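Local atomic coordinates of 3-oxoacyl-[acyl-carrier-protein] synthase (PDB entry 2IX4), a protein that catalyses the condensation steps of mitochondrial fatty acid synthesis, lengthening an acyl chain by two carbons from malonyl-ACP. Residues L298-A303 with K336-E341; S340-A343 with T347-F350. One frame throughout, in Å; residues are numbered along the deposited sequence.

Interaction 1. Residues L298-A303 with K336-E341; sequences LAMTRA and KTVFSE
The ring of F339 is approached obliquely by the sulfur of M300. SD lies 4.2 Å from CE1 of F339; the line from SD to the ring centroid is 73° off the ring normal, and the two side chains cross at about a right angle. One face of the ring carries CG1 of its own neighbour V338, 3.7 Å above the plane and offset toward the rim, while P311, I314 and L348 add further apolar packing round the same ring. V338 thus serves two surfaces: CG1 rests on F339, and CG2 points across to the other helix, where it meets CE of M300 at 3.8 Å and CB of the same methionine at 4.0 Å. The methionine can touch CG2 with both ends of its side chain because it bends at its last torsion (chi3 -83°), which folds CE back toward the valine. A long, unbranched, polarisable chain suits this place, since it also reaches M413, N415 and S425 on the sheet beneath; N415 belongs to the potassium site. T301 marks the more exposed margin, its OG1 4.1 Å from CG2 of V338. OG1 hydrogen-bonds to the carbonyl of V297 one turn earlier, so threonine's polar end is satisfied even beside the valine methyl. On another side of helix 294-307, R302 reaches the backbone of the second subunit. The contact is a Met-aromatic and aliphatic seam between two neighbouring helices, 294-307 and 325-339, of the layered thiolase fold.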
loop_
_atom_site.group_PDB
_atom_site.type_symbol
_atom_site.label_atom_id
_atom_site.label_comp_id
_atom_site.label_asym_id
_atom_site.label_seq_id
_atom_site.Cartn_x
_atom_site.Cartn_y
_atom_site.Cartn_z
ATOM N N LEU A 298 2.868 -7.114 -21.212
ATOM C CA LEU A 298 4.119 -7.105 -20.455
ATOM C C LEU A 298 4.021 -7.911 -19.166
ATOM O O LEU A 298 4.902 -8.709 -18.865
ATOM C CB LEU A 298 4.563 -5.670 -20.156
ATOM C CG LEU A 298 5.201 -4.885 -21.307
ATOM C CD1 LEU A 298 5.435 -3.436 -20.900
ATOM C CD2 LEU A 298 6.510 -5.534 -21.750
ATOM N N ALA A 299 2.938 -7.711 -18.422
ATOM C CA ALA A 299 2.731 -8.399 -17.148
ATOM C C ALA A 299 2.664 -9.916 -17.319
ATOM O O ALA A 299 3.268 -10.664 -16.543
ATOM C CB ALA A 299 1.473 -7.876 -16.463
ATOM N N MET A 300 1.923 -10.361 -18.334
ATOM C CA MET A 300 1.786 -11.786 -18.647
ATOM C C MET A 300 3.098 -12.388 -19.159
ATOM O O MET A 300 3.492 -13.482 -18.746
ATOM C CB MET A 300 0.660 -12.009 -19.665
ATOM C CG MET A 300 -0.741 -11.804 -19.098
ATOM S SD MET A 300 -2.049 -12.332 -20.220
ATOM C CE MET A 300 -2.207 -10.899 -21.286
ATOM N N THR A 301 3.764 -11.664 -20.055
ATOM C CA THR A 301 5.047 -12.090 -20.606
ATOM C C THR A 301 6.112 -12.248 -19.518
ATOM O O THR A 301 6.890 -13.210 -19.531
ATOM C CB THR A 301 5.532 -11.101 -21.689
ATOM O OG1 THR A 301 4.554 -11.044 -22.732
ATOM C CG2 THR A 301 6.857 -11.544 -22.283
ATOM N N ARG A 302 6.125 -11.308 -18.575
ATOM C CA ARG A 302 7.099 -11.306 -17.484
ATOM C C ARG A 302 6.902 -12.469 -16.515
ATOM O O ARG A 302 7.876 -13.067 -16.062
ATOM C CB ARG A 302 7.090 -9.961 -16.754
ATOM C CG ARG A 302 7.883 -8.893 -17.506
ATOM C CD ARG A 302 7.453 -7.483 -17.154
ATOM N NE ARG A 302 8.146 -6.499 -17.990
ATOM C CZ ARG A 302 8.006 -5.179 -17.890
ATOM N NH1 ARG A 302 7.191 -4.654 -16.984
ATOM N NH2 ARG A 302 8.687 -4.379 -18.703
ATOM N N ALA A 303 5.644 -12.790 -16.217
ATOM C CA ALA A 303 5.313 -13.942 -15.377
ATOM C C ALA A 303 5.735 -15.255 -16.046
ATOM O O ALA A 303 6.283 -16.142 -15.388
ATOM C CB ALA A 303 3.824 -13.954 -15.050
ATOM N N LYS A 336 -4.744 -12.630 -26.781
ATOM C CA LYS A 336 -4.448 -13.017 -28.162
ATOM C C LYS A 336 -2.993 -12.769 -28.546
ATOM O O LYS A 336 -2.399 -13.568 -29.268
ATOM C CB LYS A 336 -5.370 -12.296 -29.153
ATOM C CG LYS A 336 -6.308 -13.220 -29.923
ATOM C CD LYS A 336 -7.084 -12.484 -31.016
ATOM C CE LYS A 336 -6.228 -12.237 -32.252
ATOM N NZ LYS A 336 -7.016 -11.676 -33.388
ATOM N N THR A 337 -2.429 -11.660 -28.072
ATOM C CA THR A 337 -1.047 -11.289 -28.390
ATOM C C THR A 337 -0.032 -12.201 -27.689
ATOM O O THR A 337 0.973 -12.595 -28.280
ATOM C CB THR A 337 -0.774 -9.799 -28.058
ATOM O OG1 THR A 337 -1.661 -8.968 -28.818
ATOM C CG2 THR A 337 0.667 -9.408 -28.385
ATOM N N VAL A 338 -0.310 -12.545 -26.436
ATOM C CA VAL A 338 0.605 -13.359 -25.639
ATOM C C VAL A 338 0.576 -14.833 -26.057
ATOM O O VAL A 338 1.620 -15.482 -26.146
ATOM C CB VAL A 338 0.311 -13.214 -24.122
ATOM C CG1 VAL A 338 1.106 -14.225 -23.300
ATOM C CG2 VAL A 338 0.624 -11.798 -23.659
ATOM N N PHE A 339 -0.618 -15.351 -26.320
ATOM C CA PHE A 339 -0.788 -16.778 -26.565
ATOM C C PHE A 339 -0.985 -17.142 -28.043
ATOM O O PHE A 339 -0.865 -18.310 -28.416
ATOM C CB PHE A 339 -1.914 -17.330 -25.684
ATOM C CG PHE A 339 -1.639 -17.209 -24.211
ATOM C CD1 PHE A 339 -2.183 -16.165 -23.469
ATOM C CD2 PHE A 339 -0.817 -18.130 -23.566
ATOM C CE1 PHE A 339 -1.923 -16.046 -22.104
ATOM C CE2 PHE A 339 -0.552 -18.021 -22.206
ATOM C CZ PHE A 339 -1.105 -16.976 -21.471
ATOM N N SER A 340 -1.252 -16.132 -28.872
ATOM C CA SER A 340 -1.482 -16.296 -30.317
ATOM C C SER A 340 -2.170 -17.613 -30.697
ATOM O O SER A 340 -3.342 -17.811 -30.372
ATOM C CB SER A 340 -0.187 -16.074 -31.116
ATOM O OG SER A 340 0.846 -16.940 -30.682
ATOM N N GLU A 341 -1.437 -18.510 -31.356
ATOM C CA GLU A 341 -1.993 -19.769 -31.870
ATOM C C GLU A 341 -2.602 -20.642 -30.764
ATOM O O GLU A 341 -3.620 -21.300 -30.977
ATOM C CB GLU A 341 -0.931 -20.558 -32.651
ATOM C CG GLU A 341 0.062 -19.703 -33.451
ATOM C CD GLU A 341 -0.569 -19.000 -34.643
ATOM O OE1 GLU A 341 -0.844 -17.784 -34.539
ATOM O OE2 GLU A 341 -0.789 -19.657 -35.683
#

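Interaction 2. Residues S340-A343 with T347-F350; sequences SEHA and TLAF
H342 leaves its short helix with CG anti to the backbone N (chi1 -175°), a turn that lays the imidazole against T347 and L348. Beyond CB the ring divides its contacts by side. CD2 packs on CB of L348 at 3.6 Å, and CD1 of that leucine also borders this part of the ring. On the other branch CE1 meets the methyl CG2 of T347 at 3.6 Å, with ND1 slightly farther from the same methyl, which comes in obliquely. NE2, at the tip, passes along L348 and hydrogen-bonds to the carbonyl of I314, which gives the ring a polar anchor beside its apolar neighbours. The backbone N of L348 sits over one face, offset toward the rim, but its hydrogen goes to the carbonyl O of H342, 2.9 Å from N, in a bond bent to 141° at the hydrogen. A343 follows with CB 4.0 Å from CD2 of L348; a small residue lets the leucine come close to the helix backbone. A water donates to A343 O at 2.7 Å and to L348 O at 2.8 Å, bridging the two carbonyls. T347 turns its hydroxyl to S345, which leaves its methyl for the imidazole. With an alanine here instead of H342, the carbonyl of I314 would probably lose this donor and a gap would open beside L348 CB and the T347 methyl. Carbonyls at the end of a helix of barely one turn have no later helical N-H to bind; here one is taken by a strand-leading amide and the next by water, so polar pairing and apolar packing together tie helix 341-344 to the chain entering strand 349-351.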
loop_
_atom_site.group_PDB
_atom_site.type_symbol
_atom_site.label_atom_id
_atom_site.label_comp_id
_atom_site.label_asym_id
_atom_site.label_seq_id
_atom_site.Cartn_x
_atom_site.Cartn_y
_atom_site.Cartn_z
ATOM N N SER A 340 -1.252 -16.132 -28.872
ATOM C CA SER A 340 -1.482 -16.296 -30.317
ATOM C C SER A 340 -2.170 -17.613 -30.697
ATOM O O SER A 340 -3.342 -17.811 -30.372
ATOM C CB SER A 340 -0.187 -16.074 -31.116
ATOM O OG SER A 340 0.846 -16.940 -30.682
ATOM N N GLU A 341 -1.437 -18.510 -31.356
ATOM C CA GLU A 341 -1.993 -19.769 -31.870
ATOM C C GLU A 341 -2.602 -20.642 -30.764
ATOM O O GLU A 341 -3.620 -21.300 -30.977
ATOM C CB GLU A 341 -0.931 -20.558 -32.651
ATOM C CG GLU A 341 0.062 -19.703 -33.451
ATOM C CD GLU A 341 -0.569 -19.000 -34.643
ATOM O OE1 GLU A 341 -0.844 -17.784 -34.539
ATOM O OE2 GLU A 341 -0.789 -19.657 -35.683
ATOM N N HIS A 342 -1.977 -20.626 -29.586
ATOM C CA HIS A 342 -2.457 -21.375 -28.419
ATOM C C HIS A 342 -3.844 -20.908 -27.970
ATOM O O HIS A 342 -4.631 -21.696 -27.442
ATOM C CB HIS A 342 -1.449 -21.265 -27.270
ATOM C CG HIS A 342 -1.793 -22.097 -26.072
ATOM N ND1 HIS A 342 -1.787 -23.475 -26.096
ATOM C CD2 HIS A 342 -2.131 -21.743 -24.810
ATOM C CE1 HIS A 342 -2.122 -23.934 -24.903
ATOM N NE2 HIS A 342 -2.332 -22.904 -24.103
ATOM N N ALA A 343 -4.134 -19.627 -28.197
ATOM C CA ALA A 343 -5.421 -19.037 -27.833
ATOM C C ALA A 343 -6.441 -19.090 -28.970
ATOM O O ALA A 343 -7.605 -19.431 -28.744
ATOM C CB ALA A 343 -5.229 -17.601 -27.365
ATOM N N THR A 347 -7.355 -23.915 -27.778
ATOM C CA THR A 347 -6.638 -24.766 -26.827
ATOM C C THR A 347 -6.593 -24.139 -25.432
ATOM O O THR A 347 -6.798 -24.829 -24.432
ATOM C CB THR A 347 -5.201 -25.083 -27.309
ATOM O OG1 THR A 347 -5.242 -25.588 -28.650
ATOM C CG2 THR A 347 -4.537 -26.119 -26.404
ATOM N N LEU A 348 -6.325 -22.834 -25.373
ATOM C CA LEU A 348 -6.264 -22.119 -24.099
ATOM C C LEU A 348 -7.650 -21.947 -23.485
ATOM O O LEU A 348 -8.573 -21.449 -24.138
ATOM C CB LEU A 348 -5.584 -20.749 -24.264
ATOM C CG LEU A 348 -5.533 -19.817 -23.043
ATOM C CD1 LEU A 348 -4.532 -20.300 -21.989
ATOM C CD2 LEU A 348 -5.214 -18.392 -23.463
ATOM N N ALA A 349 -7.783 -22.371 -22.231
ATOM C CA ALA A 349 -8.992 -22.132 -21.454
ATOM C C ALA A 349 -8.840 -20.828 -20.690
ATOM O O ALA A 349 -7.832 -20.611 -20.020
ATOM C CB ALA A 349 -9.250 -23.284 -20.491
ATOM N N PHE A 350 -9.833 -19.952 -20.806
ATOM C CA PHE A 350 -9.842 -18.721 -20.026
ATOM C C PHE A 350 -11.251 -18.279 -19.658
ATOM O O PHE A 350 -12.205 -18.520 -20.396
ATOM C CB PHE A 350 -9.061 -17.597 -20.727
ATOM C CG PHE A 350 -9.690 -17.110 -21.995
ATOM C CD1 PHE A 350 -10.468 -15.958 -21.999
ATOM C CD2 PHE A 350 -9.491 -17.790 -23.192
ATOM C CE1 PHE A 350 -11.047 -15.497 -23.175
ATOM C CE2 PHE A 350 -10.069 -17.338 -24.375
ATOM C CZ PHE A 350 -10.848 -16.191 -24.365
HETATM O O HOH W 1 -8.860 -20.051 -26.491
#

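The two interactions lie on the same side of the chain's centre, their own centres about 11 Å apart, and share S340 and E341, where helix 325-339 gives way to helix 341-344. They also touch directly: CD1 of F339 packs against CD2 of L348 at 3.8 Å. Along the chain, interaction 1 joins helix 294-307 to the end of helix 325-339, and interaction 2 joins helix 341-344 to the residues that lead into strand 349-351. That strand runs parallel to 316-318, completing a beta-alpha-beta unit around helix 325-339. Both contacts lie in the C-terminal ketosynthase family region, interaction 1 nearer the potassium site and interaction 2 farther out.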